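Local coordinates for protein thiamine-phosphate synthase (Pyrococcus furiosus, PDB 1XI3) that probably condenses a thiazole phosphate with a pyrimidine diphosphate to form thiamine phosphate, using a magnesium ion, in thiamine biosynthesis, at residues N13-Y18 with A129-A134; Q64-R67 with L72-V75. All blocks are in the same frame, centred on the assembly; numbering follows the deposited sequence.

Contact 1 of 2, residues N13-Y18 with A129-A134; sequences NKLKLY and ADYLGA
Tyr18 and Tyr131 reach toward each other from opposite directions and meet at their hydroxyls, with OH of Tyr18 2.7 Å from OH of Tyr131 in a hydrogen bond that either phenol could donate. The bond comes in at the edge of the Tyr131 ring, near its plane, while the Tyr18 ring is approached obliquely. The two ring planes are inclined at 52°; the closest carbons, CE1 of Tyr18 and CZ of Tyr131, stand 4.0 Å apart. A chi1 of -170°, CG opposite the backbone N, carries the Tyr18 ring inward from strand 17-20. Tyr131 has CG between its backbone N and carbonyl carbon (chi1 71°), which brings the ring alongside Leu15; the second torsion then turns a face to it. There the two methyls of Leu15 divide the work: CD2 sits over the middle of the ring, 4.2 Å from the Tyr131 centroid and almost on the ring normal, a CH-pi contact, whereas CD1 packs at the root of the side chain, 3.6 Å from CB of Tyr131. The phenol is thus covered on a face and gripped at its end. Gln44 NE2 also bonds OH of Tyr18, and Gln91 OE1 gives OH of Tyr131 a weak second bond, so both buried hydroxyls are satisfied. A phenylalanine in place of Tyr131 would probably leave OH of Tyr18 without this mate and take from Gln91 OE1 its weak bond. Phe74 adds a third ring, edge-to-face with Tyr131. Such inward side chains, reaching across from strands 17-20 and 131-135, fill the interior of a TIM barrel near the N-terminal ends of its strands, here next to Gln44, a probable pyrimidine-diphosphate-binding residue.

Contact 2 of 2, residues Q64-R67 with L72-V75; sequences QLTR and LFFV
Thr66 and Phe73 meet at about a right angle, the short threonine pressing on the base of the phenylalanine side chain. Its OG1 lies 3.5 Å from CB of Phe73 and approaches the ring only obliquely, 4.0 Å from CG of Phe73. The methyl takes a neighbouring place: CG2 of Thr66 touches CB of Phe73 and comes to 4.1 Å from the carbonyl O of Leu72, so Leu72 contributes through its backbone while its CB is directed away from the helix. Here the end of helix 52-68 packs on strand 72-76, the strand that completes the beta-alpha-beta unit begun by strand 42-45, a repeating element of the TIM barrel. Although the Phe73 CB points at the helix, CG is anti to the backbone N (chi1 -176°), and the ring is carried on past Thr66 to lie against Leu62, Arg63 and Met45. The threonine hydroxyl, lodged beside an apolar CB, finds its polar partners within its own helix: OG1 bonds the carbonyl O of Leu62 one turn earlier and NH2 of Arg63. On the strand side, the backbone N of Phe73 is held by OD2 of Asp88.

Along the chain contact 2 falls wholly between the two halves of contact 1: residues 13-18 come first, then 64-67 and 72-75, and finally 129-134. Their centres are 14 Å apart, yet both draw on the same closed parallel sheet, contact 1 through strands 17-20 and 131-135 inside the barrel, contact 2 on its outer layer between helix 52-68 and strand 72-76. They join through strand 72-76, whose Phe73 faces the helix while the next residue, Phe74, enters the interior, with CG 3.4 Å from OH of Tyr18. Leu72 also packs on Lys14 of helix 11-14. One strand thus ties the barrel's helical shell to its core.

Contact 1 of 2, residues N13-Y18 with A129-A134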
loop_
_atom_site.group_PDB
_atom_site.type_symbol
_atom_site.label_atom_id
_atom_site.label_comp_id
_atom_site.label_asym_id
_atom_site.label_seq_id
_atom_site.Cartn_x
_atom_site.Cartn_y
_atom_site.Cartn_z
ATOM N N ASN A 13 12.192 -24.187 -8.240
ATOM C CA ASN A 13 13.472 -23.981 -8.893
ATOM C C ASN A 13 13.844 -22.528 -9.050
ATOM O O ASN A 13 15.010 -22.171 -8.946
ATOM C CB ASN A 13 13.493 -24.692 -10.232
ATOM C CG ASN A 13 13.387 -26.199 -10.071
ATOM O OD1 ASN A 13 14.041 -26.795 -9.196
ATOM N ND2 ASN A 13 12.552 -26.825 -10.899
ATOM N N LYS A 14 12.861 -21.663 -9.253
ATOM C CA LYS A 14 13.177 -20.246 -9.408
ATOM C C LYS A 14 13.435 -19.486 -8.097
ATOM O O LYS A 14 13.874 -18.339 -8.130
ATOM C CB LYS A 14 12.069 -19.532 -10.197
ATOM C CG LYS A 14 11.937 -20.007 -11.645
ATOM N N LEU A 15 13.235 -20.147 -6.946
ATOM C CA LEU A 15 13.554 -19.526 -5.632
ATOM C C LEU A 15 15.004 -19.725 -5.205
ATOM O O LEU A 15 15.436 -19.282 -4.121
ATOM C CB LEU A 15 12.613 -20.062 -4.547
ATOM C CG LEU A 15 11.120 -19.665 -4.649
ATOM C CD1 LEU A 15 10.329 -20.402 -3.578
ATOM C CD2 LEU A 15 10.931 -18.190 -4.515
ATOM N N LYS A 16 15.833 -20.334 -6.059
ATOM C CA LYS A 16 17.150 -20.745 -5.592
ATOM C C LYS A 16 18.103 -19.605 -5.153
ATOM O O LYS A 16 18.800 -19.724 -4.146
ATOM C CB LYS A 16 17.808 -21.732 -6.577
ATOM C CG LYS A 16 18.021 -21.273 -7.947
ATOM C CD LYS A 16 18.515 -22.472 -8.818
ATOM N N LEU A 17 18.158 -18.519 -5.915
ATOM C CA LEU A 17 18.948 -17.375 -5.519
ATOM C C LEU A 17 18.044 -16.152 -5.598
ATOM O O LEU A 17 17.788 -15.601 -6.670
ATOM C CB LEU A 17 20.206 -17.202 -6.377
ATOM C CG LEU A 17 21.120 -16.051 -5.930
ATOM C CD1 LEU A 17 21.577 -16.143 -4.422
ATOM C CD2 LEU A 17 22.339 -15.929 -6.826
ATOM N N TYR A 18 17.599 -15.741 -4.414
ATOM C CA TYR A 18 16.545 -14.776 -4.231
ATOM C C TYR A 18 17.195 -13.482 -3.688
ATOM O O TYR A 18 17.695 -13.451 -2.590
ATOM C CB TYR A 18 15.575 -15.397 -3.218
ATOM C CG TYR A 18 14.248 -14.709 -3.015
ATOM C CD1 TYR A 18 13.070 -15.326 -3.411
ATOM C CD2 TYR A 18 14.167 -13.479 -2.387
ATOM C CE1 TYR A 18 11.819 -14.710 -3.223
ATOM C CE2 TYR A 18 12.902 -12.841 -2.195
ATOM C CZ TYR A 18 11.754 -13.455 -2.615
ATOM O OH TYR A 18 10.522 -12.857 -2.410
ATOM N N ALA A 129 0.146 -20.124 2.065
ATOM C CA ALA A 129 1.365 -19.557 1.521
ATOM C C ALA A 129 1.904 -20.497 0.458
ATOM O O ALA A 129 1.821 -21.727 0.600
ATOM C CB ALA A 129 2.392 -19.352 2.595
ATOM N N ASP A 130 2.469 -19.916 -0.603
ATOM C CA ASP A 130 3.124 -20.711 -1.638
ATOM C C ASP A 130 4.568 -21.054 -1.332
ATOM O O ASP A 130 5.057 -22.099 -1.753
ATOM C CB ASP A 130 3.028 -19.959 -2.977
ATOM C CG ASP A 130 1.601 -19.814 -3.427
ATOM O OD1 ASP A 130 1.075 -18.695 -3.499
ATOM O OD2 ASP A 130 0.972 -20.868 -3.689
ATOM N N TYR A 131 5.264 -20.175 -0.614
ATOM C CA TYR A 131 6.590 -20.479 -0.105
ATOM C C TYR A 131 6.814 -19.713 1.164
ATOM O O TYR A 131 6.040 -18.823 1.517
ATOM C CB TYR A 131 7.714 -20.170 -1.138
ATOM C CG TYR A 131 7.942 -18.692 -1.376
ATOM C CD1 TYR A 131 7.153 -17.963 -2.295
ATOM C CD2 TYR A 131 8.906 -17.996 -0.662
ATOM C CE1 TYR A 131 7.351 -16.589 -2.492
ATOM C CE2 TYR A 131 9.102 -16.627 -0.852
ATOM C CZ TYR A 131 8.311 -15.924 -1.752
ATOM O OH TYR A 131 8.520 -14.565 -1.884
ATOM N N LEU A 132 7.869 -20.111 1.859
ATOM C CA LEU A 132 8.250 -19.482 3.117
ATOM C C LEU A 132 9.586 -18.818 2.963
ATOM O O LEU A 132 10.516 -19.371 2.359
ATOM C CB LEU A 132 8.397 -20.515 4.257
ATOM C CG LEU A 132 7.171 -21.361 4.536
ATOM C CD1 LEU A 132 7.455 -22.270 5.737
ATOM C CD2 LEU A 132 5.977 -20.499 4.810
ATOM N N GLY A 133 9.696 -17.627 3.557
ATOM C CA GLY A 133 10.978 -17.005 3.857
ATOM C C GLY A 133 11.259 -17.265 5.339
ATOM O O GLY A 133 10.724 -16.573 6.172
ATOM N N ALA A 134 12.113 -18.245 5.619
ATOM C CA ALA A 134 12.385 -18.682 7.026
ATOM C C ALA A 134 13.666 -18.071 7.508
ATOM O O ALA A 134 14.731 -18.266 6.917
ATOM C CB ALA A 134 12.445 -20.196 7.112
#

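Contact 2 of 2, residues Q64-R67 with L72-V75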
loop_
_atom_site.group_PDB
_atom_site.type_symbol
_atom_site.label_atom_id
_atom_site.label_comp_id
_atom_site.label_asym_id
_atom_site.label_seq_id
_atom_site.Cartn_x
_atom_site.Cartn_y
_atom_site.Cartn_z
ATOM N N GLN A 64 9.921 -5.310 -15.921
ATOM C CA GLN A 64 10.491 -5.476 -17.266
ATOM C C GLN A 64 11.825 -6.197 -17.238
ATOM O O GLN A 64 12.041 -7.162 -17.973
ATOM C CB GLN A 64 10.619 -4.117 -17.970
ATOM C CG GLN A 64 11.015 -4.179 -19.461
ATOM C CD GLN A 64 10.874 -2.814 -20.159
ATOM O OE1 GLN A 64 9.892 -2.081 -19.946
ATOM N NE2 GLN A 64 11.871 -2.459 -20.997
ATOM N N LEU A 65 12.699 -5.755 -16.351
ATOM C CA LEU A 65 14.021 -6.350 -16.189
ATOM C C LEU A 65 13.951 -7.809 -15.834
ATOM O O LEU A 65 14.616 -8.645 -16.447
ATOM C CB LEU A 65 14.798 -5.609 -15.100
ATOM C CG LEU A 65 15.519 -4.341 -15.431
ATOM C CD1 LEU A 65 16.152 -3.831 -14.156
ATOM C CD2 LEU A 65 16.599 -4.595 -16.513
ATOM N N THR A 66 13.151 -8.149 -14.825
ATOM C CA THR A 66 13.025 -9.522 -14.448
ATOM C C THR A 66 12.546 -10.385 -15.619
ATOM O O THR A 66 13.069 -11.461 -15.849
ATOM C CB THR A 66 12.151 -9.731 -13.190
ATOM O OG1 THR A 66 10.850 -9.142 -13.369
ATOM C CG2 THR A 66 12.910 -9.113 -11.959
ATOM N N ARG A 67 11.569 -9.910 -16.361
ATOM C CA ARG A 67 11.072 -10.686 -17.511
ATOM C C ARG A 67 12.177 -10.937 -18.545
ATOM O O ARG A 67 12.270 -12.034 -19.134
ATOM C CB ARG A 67 9.877 -10.000 -18.128
ATOM C CG ARG A 67 8.625 -10.320 -17.401
ATOM C CD ARG A 67 7.504 -9.419 -17.729
ATOM N NE ARG A 67 6.295 -9.919 -17.092
ATOM C CZ ARG A 67 5.158 -9.267 -16.996
ATOM N NH1 ARG A 67 5.025 -8.032 -17.443
ATOM N NH2 ARG A 67 4.129 -9.872 -16.401
ATOM N N LEU A 72 11.691 -14.455 -11.515
ATOM C CA LEU A 72 10.514 -14.104 -10.749
ATOM C C LEU A 72 10.702 -12.727 -10.066
ATOM O O LEU A 72 11.816 -12.332 -9.691
ATOM C CB LEU A 72 10.242 -15.163 -9.702
ATOM C CG LEU A 72 9.733 -16.525 -10.227
ATOM C CD1 LEU A 72 9.424 -17.501 -9.097
ATOM C CD2 LEU A 72 8.535 -16.330 -11.169
ATOM N N PHE A 73 9.567 -12.033 -9.913
ATOM C CA PHE A 73 9.515 -10.700 -9.305
ATOM C C PHE A 73 8.461 -10.625 -8.209
ATOM O O PHE A 73 7.261 -10.862 -8.447
ATOM C CB PHE A 73 9.220 -9.641 -10.354
ATOM C CG PHE A 73 9.246 -8.250 -9.841
ATOM C CD1 PHE A 73 10.246 -7.831 -8.962
ATOM C CD2 PHE A 73 8.280 -7.340 -10.217
ATOM C CE1 PHE A 73 10.228 -6.518 -8.447
ATOM C CE2 PHE A 73 8.319 -5.976 -9.705
ATOM C CZ PHE A 73 9.311 -5.621 -8.849
ATOM N N PHE A 74 8.931 -10.290 -6.994
ATOM C CA PHE A 74 8.078 -10.150 -5.831
ATOM C C PHE A 74 8.182 -8.767 -5.295
ATOM O O PHE A 74 9.223 -8.126 -5.410
ATOM C CB PHE A 74 8.575 -11.115 -4.718
ATOM C CG PHE A 74 8.434 -12.536 -5.115
ATOM C CD1 PHE A 74 7.197 -13.168 -5.034
ATOM C CD2 PHE A 74 9.505 -13.214 -5.702
ATOM C CE1 PHE A 74 7.065 -14.495 -5.483
ATOM C CE2 PHE A 74 9.368 -14.530 -6.119
ATOM C CZ PHE A 74 8.150 -15.144 -6.030
ATOM N N VAL A 75 7.093 -8.312 -4.675
ATOM C CA VAL A 75 7.090 -7.069 -3.912
ATOM C C VAL A 75 6.899 -7.390 -2.423
ATOM O O VAL A 75 6.011 -8.156 -2.074
ATOM C CB VAL A 75 5.976 -6.106 -4.400
ATOM C CG1 VAL A 75 5.981 -4.822 -3.586
ATOM C CG2 VAL A 75 6.182 -5.800 -5.879
#